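Local coordinates for polyhedrin (PDB 5A8U), which builds the crystalline viral occlusion bodies, or polyhedra, that shield the virus from the outside environment until insect larvae ingest them, at residues 45-50 with 241-246; 110-115 with 192-197; 53-58 with 215-220; 175-178 with 183-186; 33-36 with 42-45. All blocks are in the same frame, centred on the assembly; numbering follows the deposited sequence.

Contact 1: 45-50 with 241-246; sequences VYNWQG and RELVYQ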
# COMPACT_ATOMS: atom_id res chain seq x y z
N VAL A 45 16.68 5.00 -2.50
CA VAL A 45 16.60 3.73 -1.79
C VAL A 45 15.18 3.45 -1.33
O VAL A 45 14.51 4.32 -0.77
CB VAL A 45 17.49 3.77 -0.54
CG1 VAL A 45 17.38 2.46 0.29
CG2 VAL A 45 18.95 4.09 -0.94
N TYR A 46 14.73 2.22 -1.57
CA TYR A 46 13.52 1.70 -0.96
C TYR A 46 13.88 0.39 -0.31
O TYR A 46 14.44 -0.49 -0.96
CB TYR A 46 12.45 1.43 -2.03
CG TYR A 46 11.91 2.68 -2.70
CD1 TYR A 46 10.86 3.39 -2.12
CD2 TYR A 46 12.46 3.14 -3.88
CE1 TYR A 46 10.36 4.54 -2.74
CE2 TYR A 46 11.98 4.27 -4.50
CZ TYR A 46 10.94 4.98 -3.92
OH TYR A 46 10.45 6.11 -4.53
N ASN A 47 13.58 0.26 0.98
CA ASN A 47 13.89 -0.93 1.77
C ASN A 47 12.64 -1.50 2.44
O ASN A 47 12.01 -0.84 3.26
CB ASN A 47 15.00 -0.61 2.79
CG ASN A 47 15.17 -1.70 3.85
OD1 ASN A 47 14.89 -1.49 5.02
ND2 ASN A 47 15.61 -2.89 3.42
N TRP A 48 12.26 -2.71 2.04
CA TRP A 48 11.15 -3.46 2.64
C TRP A 48 11.67 -4.54 3.60
O TRP A 48 12.72 -5.14 3.35
CB TRP A 48 10.33 -4.15 1.56
CG TRP A 48 9.59 -3.28 0.58
CD1 TRP A 48 8.25 -2.98 0.59
CD2 TRP A 48 10.11 -2.69 -0.62
NE1 TRP A 48 7.92 -2.21 -0.50
CE2 TRP A 48 9.05 -2.01 -1.25
CE3 TRP A 48 11.39 -2.64 -1.19
CZ2 TRP A 48 9.23 -1.31 -2.45
CZ3 TRP A 48 11.56 -1.94 -2.38
CH2 TRP A 48 10.48 -1.29 -2.99
N GLN A 49 10.94 -4.81 4.68
CA GLN A 49 11.30 -5.88 5.60
C GLN A 49 10.08 -6.77 5.80
O GLN A 49 8.95 -6.34 5.60
CB GLN A 49 11.70 -5.31 6.96
CG GLN A 49 12.81 -4.30 6.95
CD GLN A 49 13.10 -3.76 8.33
OE1 GLN A 49 13.41 -4.52 9.26
NE2 GLN A 49 12.98 -2.44 8.49
N GLY A 50 10.31 -8.01 6.20
CA GLY A 50 9.21 -8.92 6.49
C GLY A 50 9.76 -10.18 7.15
O GLY A 50 10.96 -10.31 7.32
N ARG A 241 23.12 -0.38 9.20
CA ARG A 241 22.01 -1.34 9.27
C ARG A 241 22.53 -2.76 9.08
O ARG A 241 21.76 -3.72 9.19
CB ARG A 241 20.95 -1.06 8.20
CG ARG A 241 20.07 0.16 8.41
CD ARG A 241 18.82 -0.12 9.28
NE ARG A 241 18.13 -1.35 8.88
CZ ARG A 241 17.08 -1.42 8.06
NH1 ARG A 241 16.53 -0.32 7.56
NH2 ARG A 241 16.56 -2.60 7.76
N GLU A 242 23.82 -2.89 8.78
CA GLU A 242 24.44 -4.18 8.43
C GLU A 242 23.71 -4.82 7.25
O GLU A 242 23.54 -6.05 7.18
CB GLU A 242 24.57 -5.12 9.65
CG GLU A 242 25.39 -4.50 10.77
CD GLU A 242 25.66 -5.42 11.96
OE1 GLU A 242 25.60 -6.66 11.81
OE2 GLU A 242 25.92 -4.88 13.06
N LEU A 243 23.32 -3.97 6.30
CA LEU A 243 22.77 -4.39 5.03
C LEU A 243 23.89 -4.47 4.00
O LEU A 243 24.57 -3.48 3.75
CB LEU A 243 21.71 -3.38 4.56
CG LEU A 243 20.39 -3.38 5.33
CD1 LEU A 243 19.55 -2.16 4.98
CD2 LEU A 243 19.63 -4.65 5.01
N VAL A 244 24.10 -5.64 3.40
CA VAL A 244 25.11 -5.74 2.36
C VAL A 244 24.67 -5.02 1.11
O VAL A 244 23.47 -4.86 0.84
CB VAL A 244 25.52 -7.19 2.02
CG1 VAL A 244 26.41 -7.77 3.13
CG2 VAL A 244 24.28 -8.05 1.77
N TYR A 245 25.65 -4.58 0.33
CA TYR A 245 25.40 -3.69 -0.79
C TYR A 245 26.62 -3.82 -1.69
O TYR A 245 27.75 -3.86 -1.21
CB TYR A 245 25.30 -2.26 -0.25
CG TYR A 245 25.13 -1.18 -1.28
CD1 TYR A 245 26.22 -0.63 -1.94
CD2 TYR A 245 23.86 -0.70 -1.60
CE1 TYR A 245 26.06 0.36 -2.89
CE2 TYR A 245 23.69 0.31 -2.55
CZ TYR A 245 24.80 0.83 -3.19
OH TYR A 245 24.65 1.81 -4.13
N GLN A 246 26.40 -3.87 -3.00
CA GLN A 246 27.52 -3.94 -3.91
C GLN A 246 27.77 -2.56 -4.53
O GLN A 246 26.87 -1.97 -5.14
CB GLN A 246 27.28 -4.98 -5.01
CG GLN A 246 28.48 -5.16 -5.92
CD GLN A 246 28.18 -6.08 -7.08
OE1 GLN A 246 27.56 -5.68 -8.06
NE2 GLN A 246 28.59 -7.34 -6.95
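The side-chain oxygen of N47 is gripped by two nitrogens of R241. R241 NH1 gives the stronger bond to N47 OD1, at 3.2 Å with an N-H...O angle of 144°. R241 NH2 adds a weak one to the same N47 OD1 at 3.4 Å. The two side chains arrive from opposite directions, with amide and guanidinium planes 65° apart. NH1 stands above the carbonyl plane of the amide, 46° out of it. On the guanidinium, OD1 sits at the edge and a little tilted from its plane. R241 is bent at its second and third torsions, and this folds the chain toward the strand.

L243 CD1 lies over the centre of one face of the guanidinium, 4.0 Å above the plane, and covers that face. The same L243 CD1 also comes to 4.3 Å from N47 ND2. Q49 likewise meets R241 from the opposite direction, without a hydrogen bond: its NE2 lies 3.7 Å from R241 NH2, and both are donors.

Partners outside the two segments complete the network. N47 ND2 bonds to T33 OG1 and N31 OD1, which fixes the amide's rotation. R241 NH1 also bonds D131 O of the second subunit, and Q49 NE2 reaches G132 O of that subunit.

The touching residues are buried, and the backbones stay apart, with N47 CA and L243 CA 10.1 Å from each other. E242, with positive phi, is where the chain leaves helix 230-241, in a Schellman motif beside the subunit interface.

Contact 2: 110-115 with 192-197; sequences MQFIVQ and FEVYRY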
# COMPACT_ATOMS: atom_id res chain seq x y z
N MET A 110 19.36 -0.05 -11.74
CA MET A 110 18.93 -0.39 -10.39
C MET A 110 19.79 -1.54 -9.86
O MET A 110 20.26 -2.39 -10.62
CB MET A 110 17.46 -0.77 -10.39
CG MET A 110 17.01 -1.71 -9.29
SD MET A 110 15.32 -2.28 -9.65
CE MET A 110 15.54 -2.79 -11.30
N GLN A 111 20.01 -1.53 -8.55
CA GLN A 111 20.52 -2.70 -7.85
C GLN A 111 19.37 -3.25 -6.99
O GLN A 111 18.73 -2.51 -6.25
CB GLN A 111 21.71 -2.32 -6.96
CG GLN A 111 22.36 -3.55 -6.36
CD GLN A 111 23.54 -3.24 -5.46
OE1 GLN A 111 24.04 -4.14 -4.77
NE2 GLN A 111 23.99 -1.98 -5.45
N PHE A 112 19.10 -4.55 -7.12
CA PHE A 112 18.05 -5.21 -6.37
C PHE A 112 18.77 -6.15 -5.41
O PHE A 112 19.48 -7.07 -5.83
CB PHE A 112 17.15 -5.98 -7.35
CG PHE A 112 16.03 -6.78 -6.69
CD1 PHE A 112 14.93 -6.12 -6.15
CD2 PHE A 112 16.05 -8.17 -6.68
CE1 PHE A 112 13.89 -6.84 -5.56
CE2 PHE A 112 15.00 -8.89 -6.10
CZ PHE A 112 13.92 -8.23 -5.55
N ILE A 113 18.65 -5.87 -4.11
CA ILE A 113 19.42 -6.60 -3.11
C ILE A 113 18.48 -7.34 -2.17
O ILE A 113 17.55 -6.76 -1.63
CB ILE A 113 20.28 -5.66 -2.26
CG1 ILE A 113 20.95 -4.60 -3.15
CG2 ILE A 113 21.29 -6.46 -1.43
CD1 ILE A 113 21.62 -3.48 -2.37
N VAL A 114 18.72 -8.63 -1.96
CA VAL A 114 17.87 -9.42 -1.09
C VAL A 114 18.76 -10.03 -0.01
O VAL A 114 19.77 -10.63 -0.32
CB VAL A 114 17.18 -10.56 -1.87
CG1 VAL A 114 16.28 -11.38 -0.93
CG2 VAL A 114 16.36 -10.00 -3.04
N GLN A 115 18.40 -9.84 1.26
CA GLN A 115 19.25 -10.31 2.37
C GLN A 115 18.46 -11.04 3.47
O GLN A 115 17.36 -10.63 3.83
CB GLN A 115 20.03 -9.12 2.95
CG GLN A 115 20.76 -9.43 4.26
CD GLN A 115 21.63 -8.28 4.74
OE1 GLN A 115 21.94 -7.36 3.97
NE2 GLN A 115 22.04 -8.32 6.01
N PHE A 192 7.99 -7.33 -7.19
CA PHE A 192 8.85 -8.42 -6.72
C PHE A 192 8.18 -9.26 -5.62
O PHE A 192 7.25 -8.79 -4.93
CB PHE A 192 10.19 -7.86 -6.19
CG PHE A 192 10.03 -6.99 -4.97
CD1 PHE A 192 9.96 -7.57 -3.70
CD2 PHE A 192 9.92 -5.61 -5.08
CE1 PHE A 192 9.77 -6.78 -2.56
CE2 PHE A 192 9.74 -4.82 -3.94
CZ PHE A 192 9.66 -5.42 -2.69
N GLU A 193 8.65 -10.50 -5.48
CA GLU A 193 8.24 -11.36 -4.36
C GLU A 193 9.46 -12.09 -3.84
O GLU A 193 10.23 -12.64 -4.62
CB GLU A 193 7.20 -12.40 -4.80
CG GLU A 193 5.99 -11.80 -5.51
CD GLU A 193 5.05 -12.84 -6.10
OE1 GLU A 193 5.44 -14.03 -6.18
OE2 GLU A 193 3.92 -12.47 -6.47
N VAL A 194 9.65 -12.07 -2.53
CA VAL A 194 10.78 -12.75 -1.90
C VAL A 194 10.23 -13.56 -0.73
O VAL A 194 9.34 -13.11 -0.01
CB VAL A 194 11.81 -11.72 -1.42
CG1 VAL A 194 12.82 -12.32 -0.41
CG2 VAL A 194 12.50 -11.06 -2.60
N TYR A 195 10.77 -14.75 -0.55
CA TYR A 195 10.23 -15.73 0.37
C TYR A 195 11.25 -16.28 1.36
O TYR A 195 12.39 -16.55 1.01
CB TYR A 195 9.64 -16.90 -0.43
CG TYR A 195 8.52 -16.51 -1.37
CD1 TYR A 195 8.79 -16.09 -2.67
CD2 TYR A 195 7.19 -16.56 -0.96
CE1 TYR A 195 7.77 -15.73 -3.53
CE2 TYR A 195 6.16 -16.22 -1.81
CZ TYR A 195 6.45 -15.81 -3.10
OH TYR A 195 5.45 -15.46 -3.96
N ARG A 196 10.79 -16.48 2.59
CA ARG A 196 11.55 -17.11 3.66
C ARG A 196 12.03 -18.50 3.29
O ARG A 196 11.25 -19.33 2.80
CB ARG A 196 10.65 -17.17 4.90
CG ARG A 196 11.03 -18.16 5.99
CD ARG A 196 12.22 -17.70 6.78
NE ARG A 196 12.07 -16.35 7.34
CZ ARG A 196 13.06 -15.72 7.96
NH1 ARG A 196 14.23 -16.34 8.10
NH2 ARG A 196 12.89 -14.50 8.45
N TYR A 197 13.31 -18.78 3.55
CA TYR A 197 13.79 -20.15 3.53
C TYR A 197 13.29 -20.85 4.80
O TYR A 197 13.49 -20.37 5.92
CB TYR A 197 15.31 -20.21 3.50
CG TYR A 197 15.86 -21.61 3.56
CD1 TYR A 197 15.67 -22.48 2.51
CD2 TYR A 197 16.56 -22.06 4.68
CE1 TYR A 197 16.17 -23.79 2.56
CE2 TYR A 197 17.07 -23.35 4.75
CZ TYR A 197 16.87 -24.21 3.68
OH TYR A 197 17.38 -25.49 3.71
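V114 and V194 make the tight part of this contact. V114 CG1 meets V194 CG1 at 3.6 Å, and V114 CG2 lies 4.0 Å from V194 CG2. The two side chains come from opposing strands and pass one another slightly offset. With CG1 anti to the backbone N (chi1 -179°), V114 turns both methyls toward V194. Here the backbones also come nearest, with V114 CA and V194 CA 7.9 Å apart.

Toward F192 the gap widens, and rings fill it. F112 puts its far end, CZ, 3.8 Å from F192 CB, and its CE1 3.9 Å from F192 CG. The rings meet obliquely, planes at 56° and centroids 5.8 Å apart. F112 CZ also reaches V194 CG2 at 4.3 Å, which joins the aromatic pair to the valine pair.

This is face-to-face packing in a beta sandwich. Strand 109-115 belongs to the six-stranded sheet and strand 189-195 to the three-stranded one. The strands run the same way, their axes crossing at -19°, and no hydrogen bond links them. V32 of the first sheet touches F112, F192 and V194, and W48 meets the F192 ring edge-to-face.

On the other face of strand 189-195, where A215 of the third subunit packs, E193 points away from strand 109-115. Its OE1 accepts a bond from Y195 OH. R124 and R126 make salt bridges to E193, and R211 of the third subunit makes a cation-pi contact with Y195. The loose side is at Y197, which is exposed.

Contact 3: 53-58 with 215-220; sequences VIAGSL and ASLISF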
# COMPACT_ATOMS: atom_id res chain seq x y z
N VAL A 53 7.29 -13.39 4.02
CA VAL A 53 7.12 -13.00 2.64
C VAL A 53 7.37 -11.50 2.54
O VAL A 53 7.02 -10.71 3.43
CB VAL A 53 5.71 -13.35 2.15
CG1 VAL A 53 4.67 -12.57 2.93
CG2 VAL A 53 5.58 -13.08 0.65
N ILE A 54 8.03 -11.12 1.47
CA ILE A 54 8.22 -9.71 1.22
C ILE A 54 7.87 -9.46 -0.25
O ILE A 54 8.46 -10.06 -1.14
CB ILE A 54 9.64 -9.30 1.59
CG1 ILE A 54 9.79 -7.79 1.56
CG2 ILE A 54 10.62 -9.93 0.67
CD1 ILE A 54 11.08 -7.37 2.22
N ALA A 55 6.91 -8.57 -0.47
CA ALA A 55 6.34 -8.36 -1.79
C ALA A 55 6.11 -6.87 -1.92
O ALA A 55 5.85 -6.18 -0.94
CB ALA A 55 5.01 -9.10 -1.91
N GLY A 56 6.17 -6.36 -3.15
CA GLY A 56 6.00 -4.94 -3.32
C GLY A 56 6.15 -4.57 -4.77
O GLY A 56 6.32 -5.44 -5.63
N SER A 57 6.08 -3.27 -5.04
CA SER A 57 6.14 -2.77 -6.40
C SER A 57 6.51 -1.30 -6.38
O SER A 57 6.38 -0.63 -5.36
CB SER A 57 4.79 -2.97 -7.11
OG SER A 57 3.80 -2.05 -6.65
N LEU A 58 6.96 -0.79 -7.52
CA LEU A 58 7.15 0.65 -7.66
C LEU A 58 6.62 1.06 -9.03
O LEU A 58 7.05 0.51 -10.05
CB LEU A 58 8.63 1.02 -7.59
CG LEU A 58 9.35 0.74 -6.27
CD1 LEU A 58 10.84 0.94 -6.48
CD2 LEU A 58 8.82 1.66 -5.17
N ALA A 215 -1.11 -10.79 7.72
CA ALA A 215 -0.79 -9.50 8.36
C ALA A 215 0.64 -9.03 8.08
O ALA A 215 0.89 -7.84 7.89
CB ALA A 215 -1.02 -9.59 9.87
N SER A 216 1.57 -9.97 8.04
CA SER A 216 2.99 -9.63 7.91
C SER A 216 3.32 -8.97 6.57
O SER A 216 4.36 -8.34 6.41
CB SER A 216 3.85 -10.89 8.08
OG SER A 216 3.79 -11.69 6.91
N LEU A 217 2.44 -9.14 5.59
CA LEU A 217 2.68 -8.60 4.24
C LEU A 217 2.84 -7.07 4.25
O LEU A 217 3.58 -6.51 3.44
CB LEU A 217 1.54 -9.01 3.29
CG LEU A 217 1.72 -8.68 1.80
CD1 LEU A 217 2.83 -9.54 1.21
CD2 LEU A 217 0.43 -8.89 1.02
N ILE A 218 2.15 -6.40 5.18
CA ILE A 218 2.13 -4.94 5.19
C ILE A 218 2.34 -4.30 6.56
O ILE A 218 2.10 -3.12 6.71
CB ILE A 218 0.82 -4.36 4.55
CG1 ILE A 218 -0.42 -4.72 5.38
CG2 ILE A 218 0.65 -4.87 3.13
CD1 ILE A 218 -1.70 -4.11 4.80
N SER A 219 2.78 -5.08 7.55
CA SER A 219 2.90 -4.54 8.91
C SER A 219 4.33 -4.12 9.29
O SER A 219 4.66 -3.97 10.48
CB SER A 219 2.37 -5.55 9.94
OG SER A 219 3.14 -6.74 9.91
N PHE A 220 5.17 -3.92 8.28
CA PHE A 220 6.52 -3.40 8.51
C PHE A 220 6.72 -2.19 7.65
O PHE A 220 6.46 -2.25 6.44
CB PHE A 220 7.58 -4.46 8.20
CG PHE A 220 7.46 -5.69 9.06
CD1 PHE A 220 8.04 -5.72 10.31
CD2 PHE A 220 6.73 -6.80 8.63
CE1 PHE A 220 7.92 -6.86 11.13
CE2 PHE A 220 6.62 -7.93 9.43
CZ PHE A 220 7.20 -7.96 10.68
O HOH W 1 6.37 -11.29 5.94
O HOH W 2 5.80 -7.03 1.95
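Beside the contact of S216 with V53, S216 O lies in the plane of the F220 ring, at its edge. The apolar contact is made by L217 with V53 and A55. It joins strand 53-58, outermost within this chain in the three-stranded sheet of the sandwich, to the end of helix 210-216 and the loop that follows.

L217 carries most of it. Its CG is anti to the backbone N (chi1 -172°), which brings CD1 to the strand. That one methyl touches two residues: L217 CD1 lies 3.8 Å from A55 CB and 3.9 Å from V53 CG1. V53 crosses it at a slant. V53 CG1 also approaches S216 OG at 4.2 Å.

All four residues are buried near the trimer interface. I218 of the third subunit packs on both A55 and L217, and A215 of that subunit packs on V53. S216 OG also bonds A213 O within its own helix.

No direct hydrogen bond crosses; two waters do this work. Water 2 accepts from A55 N at 3.1 Å and probably donates to L217 O at 2.7 Å. Water 1 accepts from V53 N at 3.0 Å and donates to S216 OG at 2.8 Å.

Contact 4: 175-178 with 183-186; sequences YYVR and YAPR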
# COMPACT_ATOMS: atom_id res chain seq x y z
N TYR A 175 21.43 -8.07 -7.63
CA TYR A 175 21.31 -8.08 -9.08
C TYR A 175 21.42 -6.65 -9.59
O TYR A 175 20.64 -5.76 -9.19
CB TYR A 175 19.98 -8.73 -9.51
CG TYR A 175 19.76 -8.71 -11.00
CD1 TYR A 175 20.73 -9.21 -11.86
CD2 TYR A 175 18.59 -8.21 -11.55
CE1 TYR A 175 20.55 -9.21 -13.24
CE2 TYR A 175 18.39 -8.19 -12.93
CZ TYR A 175 19.38 -8.69 -13.77
OH TYR A 175 19.21 -8.68 -15.14
N TYR A 176 22.38 -6.41 -10.48
CA TYR A 176 22.56 -5.08 -11.06
C TYR A 176 22.05 -5.09 -12.49
O TYR A 176 22.39 -5.99 -13.28
CB TYR A 176 24.05 -4.66 -11.03
CG TYR A 176 24.30 -3.34 -11.72
CD1 TYR A 176 24.17 -2.14 -11.02
CD2 TYR A 176 24.68 -3.29 -13.05
CE1 TYR A 176 24.40 -0.93 -11.64
CE2 TYR A 176 24.92 -2.08 -13.69
CZ TYR A 176 24.78 -0.90 -12.97
OH TYR A 176 25.00 0.30 -13.60
N VAL A 177 21.24 -4.11 -12.84
CA VAL A 177 20.75 -4.05 -14.22
C VAL A 177 20.58 -2.64 -14.75
O VAL A 177 20.11 -1.73 -14.07
CB VAL A 177 19.46 -4.87 -14.41
CG1 VAL A 177 18.29 -4.18 -13.71
CG2 VAL A 177 19.15 -5.05 -15.91
N ARG A 178 21.02 -2.47 -16.00
CA ARG A 178 20.88 -1.20 -16.68
C ARG A 178 19.54 -1.13 -17.39
O ARG A 178 19.05 -2.12 -17.95
CB ARG A 178 22.01 -1.03 -17.70
CG ARG A 178 23.39 -0.86 -17.08
CD ARG A 178 23.72 0.60 -16.87
NE ARG A 178 25.08 0.79 -16.35
CZ ARG A 178 26.16 0.94 -17.11
NH1 ARG A 178 26.05 0.93 -18.43
NH2 ARG A 178 27.35 1.12 -16.55
N TYR A 183 18.22 -5.77 -21.28
CA TYR A 183 17.92 -6.71 -20.20
C TYR A 183 16.85 -6.21 -19.23
O TYR A 183 16.42 -6.92 -18.32
CB TYR A 183 19.20 -7.10 -19.46
CG TYR A 183 20.28 -7.67 -20.37
CD1 TYR A 183 20.16 -8.95 -20.90
CD2 TYR A 183 21.40 -6.92 -20.70
CE1 TYR A 183 21.14 -9.48 -21.73
CE2 TYR A 183 22.38 -7.43 -21.54
CZ TYR A 183 22.24 -8.71 -22.05
OH TYR A 183 23.21 -9.23 -22.88
N ALA A 184 16.40 -4.98 -19.44
CA ALA A 184 15.30 -4.40 -18.69
C ALA A 184 14.79 -3.24 -19.53
O ALA A 184 15.54 -2.75 -20.39
CB ALA A 184 15.77 -3.89 -17.33
N PRO A 185 13.54 -2.81 -19.30
CA PRO A 185 13.01 -1.65 -20.03
C PRO A 185 13.84 -0.39 -19.78
O PRO A 185 14.50 -0.28 -18.74
CB PRO A 185 11.61 -1.47 -19.44
CG PRO A 185 11.28 -2.80 -18.82
CD PRO A 185 12.56 -3.37 -18.36
N ARG A 186 13.85 0.54 -20.73
CA ARG A 186 14.48 1.82 -20.51
C ARG A 186 13.72 2.65 -19.47
O ARG A 186 14.33 3.44 -18.75
CB ARG A 186 14.63 2.60 -21.83
CG ARG A 186 15.35 3.94 -21.64
CD ARG A 186 15.77 4.61 -22.95
NE ARG A 186 16.95 3.98 -23.52
CZ ARG A 186 16.92 3.07 -24.49
NH1 ARG A 186 15.75 2.69 -25.00
NH2 ARG A 186 18.05 2.55 -24.94
O HOH W 3 16.83 -8.19 -16.04
O HOH W 4 20.00 -4.19 -19.42
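V177 holds CG1 between its backbone N and carbonyl carbon (chi1 70°), which turns CG2 anti to the backbone N and onto A184. V177 CG2 meets A184 CB at 3.8 Å. The same V177 CG2 lies 4.1 Å from Y183 CB. The contact closes the start of the connection from strand 169-178 to strand 189-195, which passes from one sheet of the beta sandwich to the other.

A184 CB also comes 3.8 Å from R178 O, so this methyl sits against both the valine and the strand's last carbonyl. F127 of strand 124-128 touches V177 and A184 as well. The inner part is therefore buried, while Y183 and R178 lie at the exposed side.

The side chains of Y183 and R178 lead away from each other's segments. R178 instead folds back along its own strand: R178 NE donates to Y176 OH at 2.8 Å, with an N-H...O angle of 159°. The hydroxyl lies in the guanidinium plane, at its edge.

No direct hydrogen bond joins the segments. Two waters bridge them. Water 3 is 2.6 Å from Y175 OH, in the plane of that ring, and donates to Y183 O. Water 4 is in the plane of the Y183 ring, at its edge. It accepts from Y183 N at 3.0 Å and donates to R178 O at 2.7 Å.

Contact 5: 33-36 with 42-45; sequences TVVL and VVQV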
# COMPACT_ATOMS: atom_id res chain seq x y z
N THR A 33 15.92 -4.54 -0.84
CA THR A 33 16.24 -3.15 -1.11
C THR A 33 16.30 -2.93 -2.62
O THR A 33 16.88 -3.72 -3.37
CB THR A 33 17.56 -2.73 -0.44
OG1 THR A 33 17.50 -3.06 0.95
CG2 THR A 33 17.79 -1.20 -0.57
N VAL A 34 15.62 -1.89 -3.06
CA VAL A 34 15.76 -1.44 -4.43
C VAL A 34 16.54 -0.15 -4.41
O VAL A 34 16.16 0.80 -3.72
CB VAL A 34 14.39 -1.20 -5.09
CG1 VAL A 34 14.52 -0.31 -6.36
CG2 VAL A 34 13.73 -2.52 -5.38
N VAL A 35 17.65 -0.12 -5.13
CA VAL A 35 18.46 1.09 -5.21
C VAL A 35 18.43 1.61 -6.63
O VAL A 35 18.91 0.94 -7.54
CB VAL A 35 19.91 0.84 -4.81
CG1 VAL A 35 20.67 2.17 -4.79
CG2 VAL A 35 19.98 0.22 -3.43
N LEU A 36 17.86 2.79 -6.82
CA LEU A 36 17.75 3.36 -8.16
C LEU A 36 18.87 4.35 -8.40
O LEU A 36 19.18 5.13 -7.51
CB LEU A 36 16.41 4.06 -8.31
CG LEU A 36 15.25 3.08 -8.15
CD1 LEU A 36 13.95 3.83 -7.92
CD2 LEU A 36 15.14 2.21 -9.40
N VAL A 42 22.76 10.72 -7.84
CA VAL A 42 21.81 10.43 -6.77
C VAL A 42 21.47 8.94 -6.75
O VAL A 42 21.38 8.29 -7.80
CB VAL A 42 20.51 11.27 -6.94
CG1 VAL A 42 19.38 10.75 -6.04
CG2 VAL A 42 20.81 12.75 -6.67
N VAL A 43 21.32 8.38 -5.54
CA VAL A 43 20.72 7.05 -5.43
C VAL A 43 19.45 7.16 -4.60
O VAL A 43 19.43 7.85 -3.57
CB VAL A 43 21.70 5.97 -4.87
CG1 VAL A 43 22.80 5.67 -5.88
CG2 VAL A 43 22.28 6.37 -3.51
N GLN A 44 18.38 6.52 -5.08
CA GLN A 44 17.14 6.49 -4.32
C GLN A 44 16.93 5.09 -3.80
O GLN A 44 16.97 4.13 -4.57
CB GLN A 44 15.94 6.93 -5.18
CG GLN A 44 14.65 7.06 -4.35
CD GLN A 44 13.53 7.76 -5.10
OE1 GLN A 44 12.64 8.36 -4.47
NE2 GLN A 44 13.54 7.69 -6.44
N VAL A 45 16.68 5.00 -2.50
CA VAL A 45 16.60 3.73 -1.79
C VAL A 45 15.18 3.45 -1.33
O VAL A 45 14.51 4.32 -0.77
CB VAL A 45 17.49 3.77 -0.54
CG1 VAL A 45 17.38 2.46 0.29
CG2 VAL A 45 18.95 4.09 -0.94
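L36 and Q44 form an antiparallel hydrogen-bonded pair, next to the non-hydrogen-bonded pair of V35 and V45. L36 N donates to Q44 O at 2.8 Å in a nearly straight bond (175°), and Q44 N returns a bond to L36 O at 2.9 Å. CA-H...O contacts add to the ladder; in the shortest, V43 CA is 3.2 Å from L36 O.

On the face of V35 and V45 the side chains meet diagonally across the strands. V35 CG1 touches V43 CB at 3.9 Å, and T33 CG2 touches V45 CG1 at 3.8 Å. T33 turns its methyl to V45, while its OG1 is bonded by N47 ND2.

On the other face L36 and Q44 run alongside each other off the sheet. Their ends come near, with L36 CD1 4.2 Å from Q44 NE2. The Q44 amide is held at both ends: OE1 by N70 and N67, NE2 by Y38 OH and K64 O.

The pair is a beta hairpin inside the six-stranded sheet. Strand 109-115 flanks strand 30-37, and strand 223-227 flanks strand 43-50. Helix 230-241 covers the face of T33, V35, V43 and V45, using A233, F237 and F238.

How the contacts relate
Contacts 1, 2, 4 and 5 all reach the six-stranded sheet; contacts 2 and 3 share the three-stranded one. Contact 5 is a hairpin of the six-stranded sheet, shares V45 with contact 1 and closes first along the chain. Contact 1 then spans the longest loop. Contact 3 is nested within it, contact 2 within contact 3, and contact 4 within contact 2. Centres of contacts 1 and 2 lie about 10 Å apart, and those of contacts 3 and 4 about 23 Å apart, on opposite sides of the chain's centre. Contacts 4 and 5 touch no other subunit. Contacts 1, 2 and 3 lie where the sandwich meets other subunits of the trimer.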